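Local coordinates for protein mite allergen Der p 5 (Dermatophagoides pteronyssinus, PDB 3MQ1) that is an IgE-binding dust mite allergen that forms homodimers and larger oligomers, its natural function in the mite being unestablished, at residues I53-R57 and G84-E88. Sequence-based numbering, arbitrary orientation.
Sequences IDGVR and GDILE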
# COMPACT_ATOMS: atom_id res chain seq x y z
N ILE B 53 -20.59 -7.66 -20.85
CA ILE B 53 -19.85 -7.03 -19.77
C ILE B 53 -20.77 -6.20 -18.88
O ILE B 53 -20.63 -6.18 -17.66
CB ILE B 53 -18.71 -6.14 -20.30
CG1 ILE B 53 -17.76 -6.95 -21.18
CG2 ILE B 53 -17.96 -5.49 -19.15
CD1 ILE B 53 -16.60 -6.15 -21.71
N ASP B 54 -21.71 -5.50 -19.52
CA ASP B 54 -22.70 -4.72 -18.79
C ASP B 54 -23.52 -5.60 -17.86
O ASP B 54 -23.64 -5.33 -16.67
CB ASP B 54 -23.63 -3.99 -19.77
CG ASP B 54 -22.95 -2.81 -20.45
OD1 ASP B 54 -21.95 -2.31 -19.91
OD2 ASP B 54 -23.44 -2.39 -21.52
N GLY B 55 -24.09 -6.66 -18.43
CA GLY B 55 -24.91 -7.58 -17.66
C GLY B 55 -24.16 -8.22 -16.52
O GLY B 55 -24.64 -8.26 -15.39
N VAL B 56 -22.97 -8.74 -16.81
CA VAL B 56 -22.14 -9.39 -15.81
C VAL B 56 -21.82 -8.44 -14.65
O VAL B 56 -21.82 -8.85 -13.49
CB VAL B 56 -20.82 -9.91 -16.41
CG1 VAL B 56 -19.95 -10.54 -15.34
CG2 VAL B 56 -21.11 -10.91 -17.52
N ARG B 57 -21.56 -7.18 -14.98
CA ARG B 57 -21.28 -6.18 -13.95
C ARG B 57 -22.47 -6.04 -13.01
O ARG B 57 -22.30 -6.03 -11.79
CB ARG B 57 -20.96 -4.82 -14.58
CG ARG B 57 -20.74 -3.72 -13.56
CD ARG B 57 -20.59 -2.35 -14.22
NE ARG B 57 -19.44 -2.31 -15.13
CZ ARG B 57 -19.53 -2.44 -16.45
NH1 ARG B 57 -20.71 -2.61 -17.02
NH2 ARG B 57 -18.43 -2.38 -17.19
N GLY B 84 -13.63 -6.06 -16.01
CA GLY B 84 -14.75 -5.84 -16.91
C GLY B 84 -14.78 -4.42 -17.43
O GLY B 84 -15.13 -4.17 -18.58
N ASP B 85 -14.41 -3.48 -16.56
CA ASP B 85 -14.36 -2.07 -16.94
C ASP B 85 -13.29 -1.82 -17.99
O ASP B 85 -13.57 -1.27 -19.06
CB ASP B 85 -14.10 -1.19 -15.71
CG ASP B 85 -15.26 -1.21 -14.73
OD1 ASP B 85 -16.37 -1.63 -15.12
OD2 ASP B 85 -15.07 -0.79 -13.57
N ILE B 86 -12.06 -2.23 -17.70
CA ILE B 86 -10.94 -2.04 -18.61
C ILE B 86 -11.23 -2.64 -19.99
O ILE B 86 -11.07 -1.97 -21.01
CB ILE B 86 -9.64 -2.66 -18.06
CG1 ILE B 86 -9.24 -1.96 -16.76
CG2 ILE B 86 -8.53 -2.56 -19.09
CD1 ILE B 86 -7.94 -2.47 -16.17
N LEU B 87 -11.66 -3.90 -20.00
CA LEU B 87 -11.98 -4.58 -21.25
C LEU B 87 -12.98 -3.78 -22.07
O LEU B 87 -12.74 -3.49 -23.24
CB LEU B 87 -12.54 -5.98 -20.96
CG LEU B 87 -13.01 -6.78 -22.18
CD1 LEU B 87 -11.90 -6.89 -23.21
CD2 LEU B 87 -13.49 -8.16 -21.75
N GLU B 88 -14.10 -3.42 -21.45
CA GLU B 88 -15.14 -2.66 -22.13
C GLU B 88 -14.63 -1.29 -22.57
O GLU B 88 -15.00 -0.80 -23.64
CB GLU B 88 -16.36 -2.49 -21.22
CG GLU B 88 -17.55 -1.84 -21.90
CD GLU B 88 -18.71 -1.60 -20.95
OE1 GLU B 88 -18.46 -1.49 -19.74
OE2 GLU B 88 -19.86 -1.52 -21.43
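R57 crosses from helix 36-63 to D85 and E88 on helix 71-99. From CB the chain leaves with CG anti to the backbone N, stays extended to CD, then bends at chi3 (-61°), swinging the guanidinium back along its own helix toward D54, with NE and NH2 facing D85. NE donates to D85 OD1 at 3.1 Å. NH2 reaches the same D85 OD1 at 3.0 Å, a side-on grip by two nitrogens on one oxygen; the two flat groups lie 15° apart, nearly coplanar. NH2 also donates to E88 OE1 at 2.7 Å, tilted from the guanidinium plane. Back on its own helix, NH1 meets the anti lone pair of D54 OD1 at 3.2 Å. One guanidinium thus joins the acid groups of D54, D85 and E88 in a salt-bridge network, whose D85 and E88 side belongs to an immunodominant conformational IgE-binding epitope (73-103). Beside it, I53 lays CD1 3.7 Å from L87 CG and the same distance from E88 CB, an apolar contact beside the charged groups. The segment axes run antiparallel (166°), 10.3 Å apart, within a bundle of three long helices. I53 also touches L91 farther along helix 71-99, whereas L87 packs on I9 of a second subunit.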